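Local coordinates for protein transmembrane oligosaccharyl transferase (Archaeoglobus fulgidus, PDB 3WAJ) that is a membrane-embedded archaeal oligosaccharyl transferase (AglB) of the STT3 family, with a zinc ion bound in this model, at residues A[610-613]-A[614-618]; A[675-678]-A[679-682]. One frame throughout, in Å; residues are numbered along the deposited sequence.

Contact 1. Residues A[610-613]-A[614-618]; sequences SDIE and METGK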
ATOM      1  N   SER A 610       8.683   1.171  16.460  1.00 33.59           N
ATOM      2  CA  SER A 610       8.604  -0.271  16.261  1.00 28.70           C
ATOM      3  C   SER A 610       7.275  -0.801  16.757  1.00 33.86           C
ATOM      4  O   SER A 610       6.776  -0.384  17.818  1.00 34.91           O
ATOM      5  CB  SER A 610       9.767  -0.967  16.989  1.00 34.04           C
ATOM      6  OG  SER A 610       9.556  -2.363  17.124  1.00 30.51           O
ATOM      7  N   ASP A 611       6.691  -1.727  16.004  1.00 33.15           N
ATOM      8  CA  ASP A 611       5.407  -2.276  16.428  1.00 33.30           C
ATOM      9  C   ASP A 611       5.410  -3.796  16.572  1.00 32.56           C
ATOM     10  O   ASP A 611       6.401  -4.454  16.264  1.00 32.98           O
ATOM     11  CB  ASP A 611       4.230  -1.755  15.583  1.00 26.61           C
ATOM     12  CG  ASP A 611       4.018  -2.524  14.296  1.00 35.10           C
ATOM     13  OD1 ASP A 611       4.934  -3.250  13.817  1.00 42.77           O
ATOM     14  OD2 ASP A 611       2.909  -2.367  13.742  1.00 34.21           O
ATOM     15  N   ILE A 612       4.311  -4.350  17.063  1.00 27.81           N
ATOM     16  CA  ILE A 612       4.324  -5.753  17.416  1.00 27.42           C
ATOM     17  C   ILE A 612       4.371  -6.604  16.157  1.00 31.49           C
ATOM     18  O   ILE A 612       4.772  -7.769  16.190  1.00 39.90           O
ATOM     19  CB  ILE A 612       3.130  -6.112  18.307  1.00 25.94           C
ATOM     20  CG1 ILE A 612       3.323  -7.519  18.900  1.00 29.92           C
ATOM     21  CG2 ILE A 612       1.815  -5.995  17.514  1.00 27.25           C
ATOM     22  CD1 ILE A 612       2.272  -7.913  19.902  1.00 25.30           C
ATOM     23  N   GLU A 613       3.982  -6.008  15.039  1.00 33.22           N
ATOM     24  CA  GLU A 613       3.967  -6.729  13.773  1.00 36.82           C
ATOM     25  C   GLU A 613       5.389  -6.889  13.239  1.00 31.45           C
ATOM     26  O   GLU A 613       5.780  -7.970  12.792  1.00 32.67           O
ATOM     27  CB  GLU A 613       3.051  -6.020  12.768  1.00 33.33           C
ATOM     28  CG  GLU A 613       1.573  -6.121  13.135  1.00 40.98           C
ATOM     29  CD  GLU A 613       0.639  -5.570  12.068  1.00 49.32           C
ATOM     30  OE1 GLU A 613      -0.578  -5.862  12.133  1.00 44.90           O
ATOM     31  OE2 GLU A 613       1.118  -4.839  11.175  1.00 54.47           O
ATOM     32  N   MET A 614       6.138  -5.794  13.285  1.00 27.57           N
ATOM     33  CA  MET A 614       7.577  -5.807  13.052  1.00 29.50           C
ATOM     34  C   MET A 614       8.294  -6.844  13.913  1.00 34.33           C
ATOM     35  O   MET A 614       9.197  -7.541  13.450  1.00 30.74           O
ATOM     36  CB  MET A 614       8.141  -4.411  13.321  1.00 29.93           C
ATOM     37  CG  MET A 614       7.734  -3.396  12.242  1.00 31.92           C
ATOM     38  SD  MET A 614       8.094  -1.682  12.660  1.00 33.19           S
ATOM     39  CE  MET A 614       9.881  -1.814  12.953  1.00 27.25           C
ATOM     40  N   GLU A 615       7.877  -6.953  15.170  1.00 34.20           N
ATOM     41  CA  GLU A 615       8.495  -7.905  16.081  1.00 32.76           C
ATOM     42  C   GLU A 615       8.146  -9.335  15.675  1.00 38.61           C
ATOM     43  O   GLU A 615       8.986 -10.228  15.733  1.00 38.51           O
ATOM     44  CB  GLU A 615       8.029  -7.644  17.524  1.00 35.53           C
ATOM     45  CG  GLU A 615       8.550  -8.634  18.562  1.00 38.35           C
ATOM     46  CD  GLU A 615       7.933  -8.410  19.944  1.00 46.82           C
ATOM     47  OE1 GLU A 615       6.695  -8.514  20.051  1.00 44.65           O
ATOM     48  OE2 GLU A 615       8.671  -8.132  20.921  1.00 50.71           O
ATOM     49  N   THR A 616       6.905  -9.539  15.245  1.00 37.24           N
ATOM     50  CA  THR A 616       6.405 -10.876  14.972  1.00 34.94           C
ATOM     51  C   THR A 616       6.184 -11.176  13.491  1.00 31.83           C
ATOM     52  O   THR A 616       7.104 -11.580  12.797  1.00 35.19           O
ATOM     53  CB  THR A 616       5.130 -11.162  15.761  1.00 37.27           C
ATOM     54  OG1 THR A 616       4.098 -10.278  15.315  1.00 39.43           O
ATOM     55  CG2 THR A 616       5.377 -10.954  17.252  1.00 32.92           C
ATOM     56  N   GLY A 617       4.960 -10.998  13.012  1.00 33.98           N
ATOM     57  CA  GLY A 617       4.570 -11.470  11.688  1.00 31.71           C
ATOM     58  C   GLY A 617       5.353 -10.892  10.521  1.00 39.45           C
ATOM     59  O   GLY A 617       5.657 -11.595   9.556  1.00 45.99           O
ATOM     60  N   LYS A 618       5.688  -9.610  10.605  1.00 31.00           N
ATOM     61  CA  LYS A 618       6.399  -8.969   9.523  1.00 38.12           C
ATOM     62  C   LYS A 618       7.911  -9.104   9.661  1.00 40.52           C
ATOM     63  O   LYS A 618       8.642  -8.613   8.796  1.00 34.19           O
ATOM     64  CB  LYS A 618       6.019  -7.478   9.421  1.00 34.83           C
ATOM     65  CG  LYS A 618       4.535  -7.189   9.211  1.00 31.63           C
ATOM     66  CD  LYS A 618       4.326  -5.689   8.988  1.00 33.98           C
ATOM     67  CE  LYS A 618       2.880  -5.387   8.587  1.00 30.55           C
ATOM     68  NZ  LYS A 618       2.526  -3.941   8.854  1.00 28.90           N
TER
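The carbonyl oxygen of I612 is gripped twice by T616: the hydroxyl OG1 donates to I612 O at 2.7 Å, and T616 N reaches it from the opposite face of the carbonyl plane at 2.9 Å. With chi1 at 64°, OG1 lies between the backbone N and the carbonyl carbon of T616, turned back over the last turn of the short helix. The other end is closed by a capping box. D611 is the N-cap, and its OD1 takes the N-H of M614 at 2.9 Å, almost perfectly straight (177°). In return D611 N points at M614 SD, a weak bond of 3.6 Å, while M614 CE bends round to lie against S610. Past the helix, K618 N donates to E613 O at 2.7 Å from above the carbonyl plane, and the extended K618 chain runs back to make a salt bridge from NZ to E613 OE2 at 2.9 Å. NZ is also held by D552 and Y553, and D611 OD2 by W503. The whole unit turns strand 605-611 of the mixed sheet into helix 612-615, with helix 678-684 against M614 and E615 and helix 740-755 against I612, E613 and T616.

Contact 2. Residues A[675-678]-A[679-682]; sequences YSTM and EAKL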
ATOM      1  N   TYR A 675      17.196 -13.020  18.556  1.00 28.52           N
ATOM      2  CA  TYR A 675      17.330 -12.285  19.808  1.00 28.41           C
ATOM      3  C   TYR A 675      18.489 -11.290  19.857  1.00 34.79           C
ATOM      4  O   TYR A 675      18.578 -10.470  20.774  1.00 43.30           O
ATOM      5  CB  TYR A 675      17.330 -13.250  20.993  1.00 31.37           C
ATOM      6  CG  TYR A 675      16.024 -14.004  21.056  1.00 40.07           C
ATOM      7  CD1 TYR A 675      14.921 -13.460  21.702  1.00 32.56           C
ATOM      8  CD2 TYR A 675      15.875 -15.237  20.420  1.00 34.94           C
ATOM      9  CE1 TYR A 675      13.722 -14.141  21.746  1.00 30.63           C
ATOM     10  CE2 TYR A 675      14.679 -15.918  20.456  1.00 27.86           C
ATOM     11  CZ  TYR A 675      13.608 -15.368  21.121  1.00 34.74           C
ATOM     12  OH  TYR A 675      12.404 -16.051  21.166  1.00 38.53           O
ATOM     13  N   SER A 676      19.347 -11.343  18.844  1.00 34.01           N
ATOM     14  CA  SER A 676      20.436 -10.378  18.709  1.00 39.67           C
ATOM     15  C   SER A 676      20.109  -9.213  17.774  1.00 37.72           C
ATOM     16  O   SER A 676      20.847  -8.240  17.704  1.00 42.21           O
ATOM     17  CB  SER A 676      21.696 -11.071  18.211  1.00 36.91           C
ATOM     18  OG  SER A 676      22.231 -11.840  19.250  1.00 51.62           O
ATOM     19  N   THR A 677      19.012  -9.314  17.045  1.00 28.67           N
ATOM     20  CA  THR A 677      18.668  -8.256  16.108  1.00 37.62           C
ATOM     21  C   THR A 677      18.195  -7.028  16.863  1.00 41.19           C
ATOM     22  O   THR A 677      17.717  -7.142  18.008  1.00 45.49           O
ATOM     23  CB  THR A 677      17.587  -8.708  15.125  1.00 35.45           C
ATOM     24  OG1 THR A 677      16.353  -8.883  15.835  1.00 35.89           O
ATOM     25  CG2 THR A 677      18.018 -10.010  14.455  1.00 36.26           C
ATOM     26  N   MET A 678      18.324  -5.868  16.219  1.00 32.38           N
ATOM     27  CA  MET A 678      17.806  -4.623  16.774  1.00 34.38           C
ATOM     28  C   MET A 678      16.305  -4.701  17.016  1.00 36.55           C
ATOM     29  O   MET A 678      15.803  -4.163  18.004  1.00 37.40           O
ATOM     30  CB  MET A 678      18.109  -3.444  15.850  1.00 32.56           C
ATOM     31  CG  MET A 678      19.517  -2.952  15.944  1.00 39.24           C
ATOM     32  SD  MET A 678      19.884  -2.198  17.548  1.00 42.28           S
ATOM     33  CE  MET A 678      18.716  -0.836  17.502  1.00 35.60           C
ATOM     34  N   GLU A 679      15.584  -5.355  16.113  1.00 27.53           N
ATOM     35  CA  GLU A 679      14.142  -5.436  16.287  1.00 33.56           C
ATOM     36  C   GLU A 679      13.806  -6.183  17.574  1.00 36.16           C
ATOM     37  O   GLU A 679      12.888  -5.789  18.292  1.00 35.31           O
ATOM     38  CB  GLU A 679      13.426  -6.052  15.080  1.00 33.72           C
ATOM     39  CG  GLU A 679      11.922  -6.268  15.312  1.00 36.61           C
ATOM     40  CD  GLU A 679      11.196  -4.968  15.657  1.00 38.73           C
ATOM     41  OE1 GLU A 679      10.153  -5.005  16.351  1.00 36.42           O
ATOM     42  OE2 GLU A 679      11.663  -3.901  15.215  1.00 41.23           O
ATOM     43  N   ALA A 680      14.573  -7.220  17.907  1.00 34.40           N
ATOM     44  CA  ALA A 680      14.284  -7.955  19.153  1.00 36.66           C
ATOM     45  C   ALA A 680      14.742  -7.189  20.382  1.00 37.29           C
ATOM     46  O   ALA A 680      14.075  -7.208  21.415  1.00 41.18           O
ATOM     47  CB  ALA A 680      14.880  -9.361  19.141  1.00 27.81           C
ATOM     48  N   LYS A 681      15.898  -6.540  20.275  1.00 35.91           N
ATOM     49  CA  LYS A 681      16.438  -5.762  21.390  1.00 37.38           C
ATOM     50  C   LYS A 681      15.527  -4.589  21.716  1.00 41.27           C
ATOM     51  O   LYS A 681      15.353  -4.225  22.866  1.00 39.68           O
ATOM     52  CB  LYS A 681      17.841  -5.251  21.048  1.00 35.47           C
ATOM     53  CG  LYS A 681      18.908  -6.323  21.068  1.00 40.29           C
ATOM     54  CD  LYS A 681      20.234  -5.795  20.564  1.00 45.53           C
ATOM     55  CE  LYS A 681      21.344  -6.840  20.663  1.00 40.30           C
ATOM     56  NZ  LYS A 681      22.624  -6.264  20.211  1.00 45.12           N
ATOM     57  N   LEU A 682      14.945  -4.004  20.677  1.00 41.83           N
ATOM     58  CA  LEU A 682      14.055  -2.867  20.833  1.00 37.62           C
ATOM     59  C   LEU A 682      12.667  -3.297  21.319  1.00 39.60           C
ATOM     60  O   LEU A 682      12.204  -2.888  22.384  1.00 37.14           O
ATOM     61  CB  LEU A 682      13.949  -2.092  19.509  1.00 31.18           C
ATOM     62  CG  LEU A 682      15.171  -1.220  19.193  1.00 37.87           C
ATOM     63  CD1 LEU A 682      15.147  -0.699  17.742  1.00 37.38           C
ATOM     64  CD2 LEU A 682      15.242  -0.052  20.179  1.00 31.58           C
TER
HETATM   65  O   HOH W   1      21.652  -5.745  17.531  1.00 40.38           O
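The backbone is extended at T677 (psi 156°) and helical from M678 onward, where it winds into helix 678-684: K681 N returns to T677 O at 3.0 Å, and L682 N to M678 O. T677 is the N-cap. Its OG1 accepts the N-H of A680 at 3.2 Å, and the same OG1 donates a hydrogen bond to the carbonyl oxygen of Y674, so the cap residue is tied both to the first turn and to the chain just before it. The A680 N-H also leans on T677 O, but that bond is weak. The methyl of A680 fills in beneath the cap, with CB 3.9 Å from Y675 CA. K681 stretches fully out from its turn and lies along the backbone of the preceding loop. Its CG passes T677 O, its CE comes within 3.3 Å of S676 O, and a water closes the gap at the tip, donating to S676 O at 2.6 Å and accepting from K681 NZ at 2.9 Å. One turn apart on another flank, M678 and L682 meet through methyl groups, CE to CD1 at 3.6 Å. Bends at chi2 and chi3 of M678 (-67° and -62°) fold its thioether round so that CE, rather than SD, touches the leucine. The Y675 side chain points away at its CB, and its OH bonds to Y747 O while its ring meets that of Y751, both on helix 740-755. Around the N-terminus of helix 678-684, F587 of helix 584-588 covers M678 and L682, Y619 of helix 619-627 packs on T677 and E679, and L690 in the loop beyond touches M678 and K681.

Contact 1 spans all of the short helix 612-615 and contact 2 the N-terminal end of helix 678-684; their centres lie about 11 Å apart. E679 joins them: its carboxylate reaches S610, with OE2 3.2 Å from S610 OG in a probable hydrogen bond, and S610 OG is also bonded to H683, a residue further along helix 678-684. The aliphatic part of E679 packs on contact 1 as well, CG lying 3.5 Å from M614 O. Neither contact supplies a ligand to the zinc ion, which is bound by D47, D161 and H163 in the STT3 N-terminal part of the chain.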